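Fibrinogen binding protein (Staphylococcus aureus subsp. aureus Mu50, PDB 3DOA) probably takes part in fibrinogen binding and belongs to the NFACT family, whose bacterial members are linked to ribosome-associated quality control. Local coordinates at residues A[26-31]-A[73-78]; A[32-37]-A[47-52]; A[202-207]-A[248-253]. All blocks are in the same frame, centred on the assembly; numbering follows the deposited sequence.

Contact 1: residues A[26-31]-A[73-78]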
ATOM      1  N   ILE A  26       1.470 -18.428  -9.973  1.00 58.62           N
ATOM      2  CA  ILE A  26       2.352 -17.361  -9.524  1.00 58.31           C
ATOM      3  C   ILE A  26       3.479 -17.221 -10.507  1.00 57.64           C
ATOM      4  O   ILE A  26       4.238 -18.145 -10.683  1.00 57.71           O
ATOM      5  CB  ILE A  26       2.912 -17.610  -8.112  1.00 58.42           C
ATOM      6  CG1 ILE A  26       1.745 -17.932  -7.161  1.00 58.50           C
ATOM      7  CG2 ILE A  26       3.754 -16.383  -7.625  1.00 57.46           C
ATOM      8  CD1 ILE A  26       2.125 -18.062  -5.687  1.00 58.84           C
ATOM      9  N   ASN A  27       3.568 -16.071 -11.169  1.00 56.79           N
ATOM     10  CA  ASN A  27       4.700 -15.792 -12.010  1.00 56.09           C
ATOM     11  C   ASN A  27       5.511 -14.589 -11.559  1.00 55.84           C
ATOM     12  O   ASN A  27       5.189 -13.948 -10.577  1.00 55.88           O
ATOM     13  CB  ASN A  27       4.245 -15.614 -13.424  1.00 56.02           C
ATOM     14  CG  ASN A  27       3.379 -16.704 -13.868  1.00 53.76           C
ATOM     15  OD1 ASN A  27       3.824 -17.637 -14.501  1.00 48.78           O
ATOM     16  ND2 ASN A  27       2.119 -16.604 -13.529  1.00 53.49           N
ATOM     17  N   GLN A  28       6.599 -14.325 -12.275  1.00 55.95           N
ATOM     18  CA  GLN A  28       7.556 -13.304 -11.908  1.00 55.65           C
ATOM     19  C   GLN A  28       8.027 -12.827 -13.255  1.00 55.31           C
ATOM     20  O   GLN A  28       8.918 -13.410 -13.832  1.00 55.58           O
ATOM     21  CB  GLN A  28       8.698 -13.939 -11.088  1.00 56.10           C
ATOM     22  CG  GLN A  28       9.864 -13.017 -10.671  1.00 56.25           C
ATOM     23  CD  GLN A  28      10.924 -13.745  -9.864  1.00 55.00           C
ATOM     24  OE1 GLN A  28      10.602 -14.554  -9.030  1.00 58.35           O
ATOM     25  NE2 GLN A  28      12.166 -13.450 -10.100  1.00 51.31           N
ATOM     26  N   PRO A  29       7.403 -11.787 -13.790  1.00 55.19           N
ATOM     27  CA  PRO A  29       7.773 -11.404 -15.150  1.00 55.19           C
ATOM     28  C   PRO A  29       9.059 -10.643 -15.243  1.00 55.30           C
ATOM     29  O   PRO A  29       9.533 -10.469 -16.362  1.00 55.91           O
ATOM     30  CB  PRO A  29       6.626 -10.518 -15.594  1.00 55.01           C
ATOM     31  CG  PRO A  29       5.574 -10.659 -14.432  1.00 55.60           C
ATOM     32  CD  PRO A  29       6.363 -10.912 -13.245  1.00 55.16           C
ATOM     33  N   ASP A  30       9.599 -10.189 -14.099  1.00 55.17           N
ATOM     34  CA  ASP A  30      10.933  -9.558 -14.012  1.00 55.02           C
ATOM     35  C   ASP A  30      11.464  -9.599 -12.584  1.00 54.43           C
ATOM     36  O   ASP A  30      10.779 -10.076 -11.693  1.00 54.42           O
ATOM     37  CB  ASP A  30      10.876  -8.107 -14.506  1.00 55.37           C
ATOM     38  CG  ASP A  30      10.061  -7.198 -13.592  1.00 57.70           C
ATOM     39  OD1 ASP A  30       9.869  -7.480 -12.378  1.00 62.53           O
ATOM     40  OD2 ASP A  30       9.590  -6.177 -14.094  1.00 59.55           O
ATOM     41  N   ASN A  31      12.639  -9.032 -12.340  1.00 54.10           N
ATOM     42  CA  ASN A  31      13.236  -9.116 -11.015  1.00 54.40           C
ATOM     43  C   ASN A  31      12.564  -8.332  -9.952  1.00 54.41           C
ATOM     44  O   ASN A  31      12.961  -8.426  -8.808  1.00 54.57           O
ATOM     45  CB  ASN A  31      14.659  -8.642 -11.046  1.00 54.48           C
ATOM     46  CG  ASN A  31      15.546  -9.599 -11.734  1.00 55.89           C
ATOM     47  OD1 ASN A  31      15.906  -9.378 -12.913  1.00 55.53           O
ATOM     48  ND2 ASN A  31      15.879 -10.726 -11.036  1.00 54.78           N
ATOM     49  N   MET A  73      13.456 -19.017  -9.137  1.00 50.64           N
ATOM     50  CA  MET A  73      13.522 -19.470  -7.764  1.00 49.81           C
ATOM     51  C   MET A  73      12.419 -18.894  -6.897  1.00 49.88           C
ATOM     52  O   MET A  73      11.671 -19.616  -6.218  1.00 49.83           O
ATOM     53  CB  MET A  73      14.903 -19.102  -7.251  1.00 49.51           C
ATOM     54  CG  MET A  73      15.252 -19.485  -5.851  1.00 52.15           C
ATOM     55  SD  MET A  73      14.486 -18.384  -4.612  1.00 63.33           S
ATOM     56  CE  MET A  73      15.667 -17.009  -4.402  1.00 59.65           C
ATOM     57  N   PHE A  74      12.290 -17.578  -6.909  1.00 49.60           N
ATOM     58  CA  PHE A  74      11.470 -16.948  -5.907  1.00 49.07           C
ATOM     59  C   PHE A  74      10.017 -17.282  -6.153  1.00 49.32           C
ATOM     60  O   PHE A  74       9.257 -17.547  -5.210  1.00 49.88           O
ATOM     61  CB  PHE A  74      11.678 -15.482  -5.942  1.00 49.06           C
ATOM     62  CG  PHE A  74      10.998 -14.777  -4.868  1.00 49.13           C
ATOM     63  CD1 PHE A  74      11.492 -14.842  -3.564  1.00 49.75           C
ATOM     64  CD2 PHE A  74       9.872 -14.005  -5.131  1.00 48.36           C
ATOM     65  CE1 PHE A  74      10.815 -14.136  -2.500  1.00 49.96           C
ATOM     66  CE2 PHE A  74       9.211 -13.284  -4.084  1.00 49.31           C
ATOM     67  CZ  PHE A  74       9.679 -13.354  -2.777  1.00 48.90           C
ATOM     68  N   ALA A  75       9.645 -17.288  -7.429  1.00 49.07           N
ATOM     69  CA  ALA A  75       8.312 -17.714  -7.872  1.00 48.50           C
ATOM     70  C   ALA A  75       8.100 -19.184  -7.497  1.00 48.18           C
ATOM     71  O   ALA A  75       7.027 -19.539  -7.003  1.00 48.06           O
ATOM     72  CB  ALA A  75       8.160 -17.516  -9.384  1.00 47.72           C
ATOM     73  N   ARG A  76       9.134 -20.013  -7.707  1.00 47.54           N
ATOM     74  CA  ARG A  76       9.108 -21.429  -7.311  1.00 47.64           C
ATOM     75  C   ARG A  76       8.750 -21.539  -5.817  1.00 47.30           C
ATOM     76  O   ARG A  76       7.759 -22.194  -5.423  1.00 45.64           O
ATOM     77  CB  ARG A  76      10.463 -22.098  -7.539  1.00 46.96           C
ATOM     78  CG  ARG A  76      10.742 -22.654  -8.892  1.00 46.60           C
ATOM     79  CD  ARG A  76      11.901 -23.670  -8.778  1.00 49.17           C
ATOM     80  NE  ARG A  76      13.229 -23.063  -8.569  1.00 50.38           N
ATOM     81  CZ  ARG A  76      13.913 -22.395  -9.522  1.00 52.45           C
ATOM     82  NH1 ARG A  76      13.391 -22.212 -10.747  1.00 52.35           N
ATOM     83  NH2 ARG A  76      15.119 -21.867  -9.252  1.00 51.78           N
ATOM     84  N   VAL A  77       9.541 -20.851  -4.997  1.00 47.65           N
ATOM     85  CA  VAL A  77       9.323 -20.930  -3.587  1.00 48.28           C
ATOM     86  C   VAL A  77       7.899 -20.568  -3.330  1.00 49.86           C
ATOM     87  O   VAL A  77       7.216 -21.211  -2.535  1.00 51.05           O
ATOM     88  CB  VAL A  77      10.144 -19.984  -2.766  1.00 48.36           C
ATOM     89  CG1 VAL A  77       9.691 -20.098  -1.329  1.00 47.16           C
ATOM     90  CG2 VAL A  77      11.637 -20.257  -2.928  1.00 47.35           C
ATOM     91  N   PHE A  78       7.424 -19.532  -3.994  1.00 51.07           N
ATOM     92  CA  PHE A  78       6.044 -19.125  -3.782  1.00 51.73           C
ATOM     93  C   PHE A  78       4.959 -20.179  -4.141  1.00 51.67           C
ATOM     94  O   PHE A  78       4.020 -20.409  -3.376  1.00 51.56           O
ATOM     95  CB  PHE A  78       5.815 -17.855  -4.552  1.00 52.17           C
ATOM     96  CG  PHE A  78       5.862 -16.630  -3.711  1.00 52.76           C
ATOM     97  CD1 PHE A  78       6.911 -16.442  -2.788  1.00 54.23           C
ATOM     98  CD2 PHE A  78       4.901 -15.622  -3.886  1.00 50.44           C
ATOM     99  CE1 PHE A  78       6.990 -15.261  -2.016  1.00 53.05           C
ATOM    100  CE2 PHE A  78       4.971 -14.465  -3.139  1.00 50.38           C
ATOM    101  CZ  PHE A  78       6.012 -14.287  -2.190  1.00 52.65           C
TER
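I26 and F78 form the close-packed end of this contact. The CD1 methyl of I26 lies 3.9 Å from F78 CB and also reaches the backbone carbonyl of F78. The shorter branch of I26 takes part too. Its CG2 is 4.0 Å from F78 CD2 and meets the ring obliquely. The two side chains cross at about a right angle. A75 fills the middle of the interface. Its CB points at the strand and sits 4.0 Å from Q28 CB. A small residue here is consistent with the 7.6 Å between the axes of strand 26-28 and helix 73-78. The two run nearly antiparallel, at 167°.

The Q28 end is held more lightly. Its side chain is extended, with CG anti to the backbone N (chi1 177°), and this carries the amide to the first turn of the helix. Q28 OE1 accepts a weak, bent hydrogen bond from A75 N, at 3.3 Å and 126°. A75 lies in that first turn, where backbone N-H groups generally lack the carbonyl acceptor of a full helical turn. OE1 also touches F74 CB at 3.4 Å and lies at the edge of the F74 ring, near its plane. Beyond Q28 the chain turns a corner at P29, and the exposed residues 29-31 leave the helix.

The arrangement is a helix laid on a sheet at its outer strand, 22-30. I34 of the adjacent strand 33-40 touches I26, Q28 and F74. R79, further along the helix, gives a weak hydrogen bond to I26 O. F74 stacks on F141, just past strand 137-140 of the second sheet.

Contact 2: residues A[32-37]-A[47-52]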
ATOM      1  N   ASP A  32      11.565  -7.543 -10.318  1.00 54.81           N
ATOM      2  CA  ASP A  32      10.935  -6.602  -9.398  1.00 54.74           C
ATOM      3  C   ASP A  32       9.462  -6.908  -9.199  1.00 53.74           C
ATOM      4  O   ASP A  32       8.778  -6.180  -8.497  1.00 53.18           O
ATOM      5  CB  ASP A  32      11.094  -5.170  -9.936  1.00 55.45           C
ATOM      6  CG  ASP A  32      12.565  -4.663  -9.893  1.00 59.34           C
ATOM      7  OD1 ASP A  32      13.208  -4.726  -8.803  1.00 62.68           O
ATOM      8  OD2 ASP A  32      13.072  -4.185 -10.954  1.00 65.10           O
ATOM      9  N   THR A  33       8.962  -7.987  -9.788  1.00 52.76           N
ATOM     10  CA  THR A  33       7.539  -8.135  -9.876  1.00 52.24           C
ATOM     11  C   THR A  33       7.041  -9.543  -9.714  1.00 52.56           C
ATOM     12  O   THR A  33       7.551 -10.491 -10.351  1.00 52.32           O
ATOM     13  CB  THR A  33       7.088  -7.740 -11.234  1.00 52.22           C
ATOM     14  OG1 THR A  33       7.650  -6.468 -11.557  1.00 52.52           O
ATOM     15  CG2 THR A  33       5.574  -7.697 -11.261  1.00 51.93           C
ATOM     16  N   ILE A  34       6.016  -9.665  -8.882  1.00 52.31           N
ATOM     17  CA  ILE A  34       5.297 -10.896  -8.727  1.00 52.74           C
ATOM     18  C   ILE A  34       3.861 -10.684  -9.125  1.00 53.51           C
ATOM     19  O   ILE A  34       3.178  -9.746  -8.713  1.00 53.59           O
ATOM     20  CB  ILE A  34       5.411 -11.483  -7.290  1.00 52.93           C
ATOM     21  CG1 ILE A  34       6.762 -12.190  -7.105  1.00 54.28           C
ATOM     22  CG2 ILE A  34       4.323 -12.467  -6.984  1.00 51.38           C
ATOM     23  CD1 ILE A  34       7.061 -13.265  -8.165  1.00 55.69           C
ATOM     24  N   LEU A  35       3.432 -11.623  -9.945  1.00 54.85           N
ATOM     25  CA  LEU A  35       2.124 -11.695 -10.537  1.00 55.87           C
ATOM     26  C   LEU A  35       1.475 -12.898  -9.907  1.00 56.07           C
ATOM     27  O   LEU A  35       1.998 -14.005 -10.005  1.00 56.61           O
ATOM     28  CB  LEU A  35       2.328 -11.931 -12.028  1.00 55.79           C
ATOM     29  CG  LEU A  35       1.356 -11.254 -12.975  1.00 57.45           C
ATOM     30  CD1 LEU A  35       0.780  -9.937 -12.363  1.00 57.26           C
ATOM     31  CD2 LEU A  35       2.072 -11.052 -14.330  1.00 56.12           C
ATOM     32  N   MET A  36       0.373 -12.718  -9.213  1.00 56.67           N
ATOM     33  CA  MET A  36      -0.177 -13.837  -8.438  1.00 56.77           C
ATOM     34  C   MET A  36      -1.615 -13.990  -8.894  1.00 55.75           C
ATOM     35  O   MET A  36      -2.408 -13.107  -8.587  1.00 55.51           O
ATOM     36  CB  MET A  36      -0.024 -13.538  -6.943  1.00 55.92           C
ATOM     37  CG  MET A  36      -1.020 -14.220  -6.040  1.00 58.22           C
ATOM     38  SD  MET A  36      -0.742 -14.078  -4.190  1.00 63.46           S
ATOM     39  CE  MET A  36       1.038 -14.391  -3.930  1.00 62.58           C
ATOM     40  N   VAL A  37      -1.965 -15.044  -9.660  1.00 55.03           N
ATOM     41  CA  VAL A  37      -3.392 -15.148 -10.043  1.00 55.19           C
ATOM     42  C   VAL A  37      -4.295 -15.885  -9.026  1.00 55.48           C
ATOM     43  O   VAL A  37      -3.996 -16.965  -8.594  1.00 56.29           O
ATOM     44  CB  VAL A  37      -3.700 -15.479 -11.533  1.00 54.29           C
ATOM     45  CG1 VAL A  37      -2.460 -15.807 -12.275  1.00 54.28           C
ATOM     46  CG2 VAL A  37      -4.786 -16.510 -11.658  1.00 51.73           C
ATOM     47  N   LEU A  47      -3.129 -10.295  -9.648  1.00 58.88           N
ATOM     48  CA  LEU A  47      -2.689  -9.413  -8.569  1.00 58.33           C
ATOM     49  C   LEU A  47      -1.217  -9.104  -8.820  1.00 58.16           C
ATOM     50  O   LEU A  47      -0.390 -10.010  -8.877  1.00 58.44           O
ATOM     51  CB  LEU A  47      -2.843 -10.147  -7.240  1.00 58.09           C
ATOM     52  CG  LEU A  47      -2.729  -9.309  -5.994  1.00 58.65           C
ATOM     53  CD1 LEU A  47      -3.777  -8.220  -6.005  1.00 58.97           C
ATOM     54  CD2 LEU A  47      -2.971 -10.191  -4.834  1.00 57.52           C
ATOM     55  N   LEU A  48      -0.886  -7.840  -9.010  1.00 57.25           N
ATOM     56  CA  LEU A  48       0.485  -7.473  -9.266  1.00 56.48           C
ATOM     57  C   LEU A  48       1.045  -6.830  -8.037  1.00 55.36           C
ATOM     58  O   LEU A  48       0.419  -5.947  -7.399  1.00 53.81           O
ATOM     59  CB  LEU A  48       0.577  -6.539 -10.464  1.00 57.03           C
ATOM     60  CG  LEU A  48       1.967  -6.057 -10.934  1.00 57.03           C
ATOM     61  CD1 LEU A  48       1.988  -5.758 -12.466  1.00 55.90           C
ATOM     62  CD2 LEU A  48       2.394  -4.860 -10.149  1.00 54.47           C
ATOM     63  N   LEU A  49       2.226  -7.331  -7.707  1.00 54.68           N
ATOM     64  CA  LEU A  49       2.949  -6.940  -6.526  1.00 54.64           C
ATOM     65  C   LEU A  49       4.307  -6.532  -7.049  1.00 54.77           C
ATOM     66  O   LEU A  49       5.041  -7.391  -7.486  1.00 55.28           O
ATOM     67  CB  LEU A  49       3.066  -8.119  -5.538  1.00 54.46           C
ATOM     68  CG  LEU A  49       1.802  -8.784  -4.906  1.00 54.75           C
ATOM     69  CD1 LEU A  49       1.471 -10.140  -5.514  1.00 54.38           C
ATOM     70  CD2 LEU A  49       1.949  -9.014  -3.417  1.00 53.91           C
ATOM     71  N   SER A  50       4.617  -5.231  -7.082  1.00 55.11           N
ATOM     72  CA  SER A  50       5.898  -4.745  -7.619  1.00 55.13           C
ATOM     73  C   SER A  50       6.658  -4.168  -6.499  1.00 55.23           C
ATOM     74  O   SER A  50       6.135  -3.514  -5.671  1.00 54.98           O
ATOM     75  CB  SER A  50       5.770  -3.650  -8.706  1.00 55.43           C
ATOM     76  OG  SER A  50       6.948  -3.580  -9.560  1.00 55.38           O
ATOM     77  N   ILE A  51       7.937  -4.384  -6.541  1.00 56.18           N
ATOM     78  CA  ILE A  51       8.845  -4.049  -5.474  1.00 57.13           C
ATOM     79  C   ILE A  51       9.760  -2.970  -6.096  1.00 57.18           C
ATOM     80  O   ILE A  51      10.771  -2.584  -5.511  1.00 57.45           O
ATOM     81  CB  ILE A  51       9.614  -5.376  -5.171  1.00 58.14           C
ATOM     82  CG1 ILE A  51      10.521  -5.393  -3.959  1.00 59.01           C
ATOM     83  CG2 ILE A  51      10.595  -5.755  -6.365  1.00 59.85           C
ATOM     84  CD1 ILE A  51      11.813  -6.435  -4.277  1.00 56.43           C
ATOM     85  N   HIS A  52       9.404  -2.498  -7.300  1.00 56.66           N
ATOM     86  CA  HIS A  52      10.291  -1.668  -8.094  1.00 56.03           C
ATOM     87  C   HIS A  52      10.600  -0.328  -7.372  1.00 56.08           C
ATOM     88  O   HIS A  52       9.687   0.301  -6.797  1.00 55.75           O
ATOM     89  CB  HIS A  52       9.624  -1.409  -9.424  1.00 55.61           C
ATOM     90  CG  HIS A  52      10.446  -0.575 -10.331  1.00 55.02           C
ATOM     91  ND1 HIS A  52      11.272  -1.120 -11.290  1.00 56.08           N
ATOM     92  CD2 HIS A  52      10.641   0.760 -10.377  1.00 53.86           C
ATOM     93  CE1 HIS A  52      11.907  -0.147 -11.920  1.00 54.33           C
ATOM     94  NE2 HIS A  52      11.541   1.002 -11.381  1.00 53.71           N
TER
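T33 and L49 owe their contacts to their first torsions. In T33, chi1 of -50° sets CG2 anti to the backbone N, and this methyl comes 4.0 Å from L48 CG. The hydroxyl branch points back along the strand, toward D30. T33 OG1 is 3.6 Å from S50 OG, but its hydrogen bond is to D30 OD1. In L49, chi1 of -62° sets CG beside its own backbone N. L49 CD1 can then lean back over the partner strand, 4.0 Å from I34 CG2. The same methyl is 4.0 Å from M36 CB, so it bridges two residues of one face. On the other face, L35 CD1 rests 3.9 Å from L48 CB.

The backbones pair as an antiparallel ladder. I34 with L49 and M36 with L47 are the hydrogen-bonded pairs. T33 with S50 and L35 with L48 are the non-hydrogen-bonded ones. I34 N to L49 O is 2.8 Å. L49 N returns a bond to I34 O. M36 N to L47 O is also 2.8 Å. The return bond from L47 N to M36 O is longer, 3.1 Å. Where the strands give way to loop, the D32 carboxylate is turned nearly square to the H52 ring.

This is the body of the beta hairpin of strands 33-40 and 43-50, in the middle of a four-stranded sheet. Strand 22-30 flanks it next to 33-40, and strand 57-61 next to 43-50. The face with I34 and M36 is packed by F74, F78 and L82 of helix 73-82. L47 and L49 touch L58 of strand 57-61.

Contact 3: residues A[202-207]-A[248-253]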
ATOM      1  N   SER A 202       1.663  11.467   2.964  1.00 57.12           N
ATOM      2  CA  SER A 202       2.480  11.923   1.829  1.00 56.29           C
ATOM      3  C   SER A 202       2.288  13.431   1.653  1.00 56.32           C
ATOM      4  O   SER A 202       1.227  14.006   2.066  1.00 57.11           O
ATOM      5  CB  SER A 202       2.001  11.299   0.530  1.00 55.27           C
ATOM      6  OG  SER A 202       0.599  11.505   0.415  1.00 54.15           O
ATOM      7  N   PRO A 203       3.258  14.062   0.975  1.00 55.17           N
ATOM      8  CA  PRO A 203       3.169  15.385   0.450  1.00 54.93           C
ATOM      9  C   PRO A 203       1.774  15.699  -0.114  1.00 54.44           C
ATOM     10  O   PRO A 203       1.125  16.661   0.321  1.00 54.15           O
ATOM     11  CB  PRO A 203       4.207  15.332  -0.641  1.00 54.79           C
ATOM     12  CG  PRO A 203       5.244  14.559  -0.063  1.00 54.00           C
ATOM     13  CD  PRO A 203       4.563  13.486   0.645  1.00 55.35           C
ATOM     14  N   LEU A 204       1.308  14.850  -1.021  1.00 53.91           N
ATOM     15  CA  LEU A 204       0.014  15.034  -1.626  1.00 54.19           C
ATOM     16  C   LEU A 204      -1.035  15.306  -0.599  1.00 54.22           C
ATOM     17  O   LEU A 204      -1.749  16.338  -0.692  1.00 55.59           O
ATOM     18  CB  LEU A 204      -0.403  13.817  -2.436  1.00 54.64           C
ATOM     19  CG  LEU A 204       0.200  13.726  -3.838  1.00 55.67           C
ATOM     20  CD1 LEU A 204       0.249  12.278  -4.467  1.00 56.69           C
ATOM     21  CD2 LEU A 204      -0.614  14.685  -4.682  1.00 56.96           C
ATOM     22  N   ILE A 205      -1.147  14.426   0.390  1.00 53.53           N
ATOM     23  CA  ILE A 205      -2.254  14.574   1.324  1.00 53.25           C
ATOM     24  C   ILE A 205      -1.988  15.703   2.345  1.00 53.04           C
ATOM     25  O   ILE A 205      -2.922  16.455   2.691  1.00 51.64           O
ATOM     26  CB  ILE A 205      -2.616  13.231   2.009  1.00 54.03           C
ATOM     27  CG1 ILE A 205      -4.052  13.304   2.586  1.00 54.55           C
ATOM     28  CG2 ILE A 205      -1.512  12.785   2.995  1.00 51.62           C
ATOM     29  CD1 ILE A 205      -5.154  13.309   1.507  1.00 53.78           C
ATOM     30  N   THR A 206      -0.728  15.844   2.786  1.00 52.57           N
ATOM     31  CA  THR A 206      -0.392  16.937   3.697  1.00 52.67           C
ATOM     32  C   THR A 206      -0.688  18.282   3.029  1.00 52.92           C
ATOM     33  O   THR A 206      -1.346  19.155   3.633  1.00 52.13           O
ATOM     34  CB  THR A 206       1.065  16.888   4.226  1.00 51.95           C
ATOM     35  OG1 THR A 206       1.968  16.618   3.171  1.00 49.67           O
ATOM     36  CG2 THR A 206       1.216  15.811   5.249  1.00 52.05           C
ATOM     37  N   ASN A 207      -0.260  18.431   1.775  1.00 53.15           N
ATOM     38  CA  ASN A 207      -0.544  19.681   1.066  1.00 54.24           C
ATOM     39  C   ASN A 207      -2.033  19.880   0.877  1.00 54.17           C
ATOM     40  O   ASN A 207      -2.579  20.932   1.157  1.00 53.25           O
ATOM     41  CB  ASN A 207       0.275  19.831  -0.224  1.00 54.50           C
ATOM     42  CG  ASN A 207       1.817  20.046   0.067  1.00 56.95           C
ATOM     43  OD1 ASN A 207       2.662  19.798  -0.773  1.00 59.50           O
ATOM     44  ND2 ASN A 207       2.148  20.483   1.272  1.00 60.44           N
ATOM     45  N   LYS A 248       4.461  16.987 -15.754  1.00 65.09           N
ATOM     46  CA  LYS A 248       4.245  15.998 -14.675  1.00 64.76           C
ATOM     47  C   LYS A 248       2.921  15.177 -14.749  1.00 64.50           C
ATOM     48  O   LYS A 248       1.916  15.658 -15.298  1.00 65.32           O
ATOM     49  CB  LYS A 248       4.323  16.682 -13.307  1.00 64.40           C
ATOM     50  CG  LYS A 248       4.405  15.732 -12.130  1.00 63.97           C
ATOM     51  CD  LYS A 248       4.630  16.527 -10.851  1.00 65.03           C
ATOM     52  CE  LYS A 248       4.625  15.688  -9.547  1.00 64.61           C
ATOM     53  NZ  LYS A 248       5.416  14.460  -9.720  1.00 63.97           N
ATOM     54  N   GLU A 249       2.952  13.947 -14.200  1.00 63.10           N
ATOM     55  CA  GLU A 249       1.779  13.092 -14.012  1.00 61.95           C
ATOM     56  C   GLU A 249       1.718  12.579 -12.561  1.00 61.03           C
ATOM     57  O   GLU A 249       2.714  12.367 -11.881  1.00 59.65           O
ATOM     58  CB  GLU A 249       1.765  11.939 -15.011  1.00 61.30           C
ATOM     59  CG  GLU A 249       2.107  12.395 -16.439  1.00 62.51           C
ATOM     60  CD  GLU A 249       2.084  11.295 -17.524  1.00 62.38           C
ATOM     61  OE1 GLU A 249       1.977  11.632 -18.732  1.00 62.08           O
ATOM     62  OE2 GLU A 249       2.205  10.099 -17.194  1.00 64.07           O
ATOM     63  N   ASP A 250       0.506  12.451 -12.071  1.00 60.84           N
ATOM     64  CA  ASP A 250       0.259  12.031 -10.719  1.00 60.75           C
ATOM     65  C   ASP A 250      -1.013  11.253 -10.788  1.00 60.32           C
ATOM     66  O   ASP A 250      -1.703  11.304 -11.814  1.00 61.17           O
ATOM     67  CB  ASP A 250       0.048  13.232  -9.795  1.00 61.33           C
ATOM     68  CG  ASP A 250       1.351  13.881  -9.361  1.00 62.98           C
ATOM     69  OD1 ASP A 250       1.999  13.367  -8.424  1.00 66.92           O
ATOM     70  OD2 ASP A 250       1.710  14.922  -9.930  1.00 62.18           O
ATOM     71  N   PHE A 251      -1.314  10.539  -9.705  1.00 59.37           N
ATOM     72  CA  PHE A 251      -2.580   9.836  -9.526  1.00 58.83           C
ATOM     73  C   PHE A 251      -2.927   9.877  -8.061  1.00 57.73           C
ATOM     74  O   PHE A 251      -2.046  10.039  -7.174  1.00 57.53           O
ATOM     75  CB  PHE A 251      -2.456   8.365  -9.967  1.00 59.11           C
ATOM     76  CG  PHE A 251      -1.377   7.553  -9.176  1.00 59.95           C
ATOM     77  CD1 PHE A 251      -1.685   6.923  -7.966  1.00 58.79           C
ATOM     78  CD2 PHE A 251      -0.072   7.422  -9.658  1.00 60.37           C
ATOM     79  CE1 PHE A 251      -0.735   6.226  -7.254  1.00 57.67           C
ATOM     80  CE2 PHE A 251       0.874   6.720  -8.935  1.00 59.69           C
ATOM     81  CZ  PHE A 251       0.533   6.139  -7.718  1.00 58.19           C
ATOM     82  N   TYR A 252      -4.198   9.691  -7.773  1.00 56.75           N
ATOM     83  CA  TYR A 252      -4.572   9.553  -6.389  1.00 56.78           C
ATOM     84  C   TYR A 252      -5.980   8.991  -6.309  1.00 57.82           C
ATOM     85  O   TYR A 252      -6.516   8.500  -7.299  1.00 57.92           O
ATOM     86  CB  TYR A 252      -4.405  10.898  -5.668  1.00 55.88           C
ATOM     87  CG  TYR A 252      -4.017  10.799  -4.209  1.00 56.06           C
ATOM     88  CD1 TYR A 252      -2.804  10.205  -3.790  1.00 55.18           C
ATOM     89  CD2 TYR A 252      -4.866  11.282  -3.235  1.00 55.08           C
ATOM     90  CE1 TYR A 252      -2.461  10.127  -2.424  1.00 52.73           C
ATOM     91  CE2 TYR A 252      -4.544  11.166  -1.891  1.00 55.93           C
ATOM     92  CZ  TYR A 252      -3.346  10.606  -1.493  1.00 53.97           C
ATOM     93  OH  TYR A 252      -3.126  10.589  -0.141  1.00 53.82           O
ATOM     94  N   PHE A 253      -6.574   9.021  -5.132  1.00 59.19           N
ATOM     95  CA  PHE A 253      -7.869   8.433  -4.980  1.00 61.04           C
ATOM     96  C   PHE A 253      -8.976   9.397  -4.641  1.00 63.18           C
ATOM     97  O   PHE A 253     -10.145   8.959  -4.531  1.00 64.05           O
ATOM     98  CB  PHE A 253      -7.802   7.362  -3.935  1.00 60.09           C
ATOM     99  CG  PHE A 253      -7.611   7.854  -2.578  1.00 58.42           C
ATOM    100  CD1 PHE A 253      -8.682   8.014  -1.746  1.00 57.78           C
ATOM    101  CD2 PHE A 253      -6.349   8.099  -2.100  1.00 58.84           C
ATOM    102  CE1 PHE A 253      -8.506   8.451  -0.464  1.00 57.95           C
ATOM    103  CE2 PHE A 253      -6.167   8.540  -0.828  1.00 58.52           C
ATOM    104  CZ  PHE A 253      -7.254   8.715  -0.006  1.00 58.46           C
TER
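L204 and I205 meet Y252 in two different ways. The side chains of L204 and Y252 slide past each other in opposite directions. L204 CB stands over one face of the ring, offset toward the rim. Further out, L204 CD1 approaches the ring obliquely, 3.8 Å from Y252 CD1. It also lies 4.2 Å from the backbone atom F251 O. The opposite face of the Y252 ring is met near its rim by F253 CD2, so the ring lies between L204 and its own neighbour in sequence.

I205 crosses Y252 at about a right angle and meets its hydroxyl end. Its CB is 3.4 Å from Y252 OH. Its CG1 is anti to the backbone N (chi1 -160°), which brings the chain end round to the ring, with I205 CD1 4.1 Å from Y252 CE2. No hydrogen bond joins the two segments, and the contact rests mostly on van der Waals packing around Y252, including its hydroxyl end.

S202 is the N-cap of the helix. Its OG takes a weak capping bond from I205 N, 3.4 Å long and fairly straight at 163°. The same OG is hydrogen-bonded to D4 OD1, so the cap ties the helix start to the N-terminal part of the chain.

The contact joins the first turn of helix 203-210 to strand 251-252, an outer strand of a small three-stranded sheet. L6 of helix 5-15 touches both I205 and F253. Helix 190-197 packs against P203 and T206. F251 points away from helix 203-210. It packs on helix 269-276, with F276 edge-to-face, and also meets F7 of helix 5-15 edge-to-face.

In the fold
Contacts 1 and 2 belong to one packing unit, with centres 9 Å apart. Strands 22-30 and 33-40 are neighbours in the same sheet, and N27 N probably hydrogen-bonds to L35 O at 2.8 Å. I34 CD1 also packs on Q28 CB. Along the chain, the hairpin of contact 2 lies between the two segments of contact 1. Contact 3 follows later in sequence and stands apart. Its centre is about 31 Å from that of contact 1 and about 23 Å from that of contact 2. The nearest atoms of contacts 2 and 3 are still about 11 Å apart.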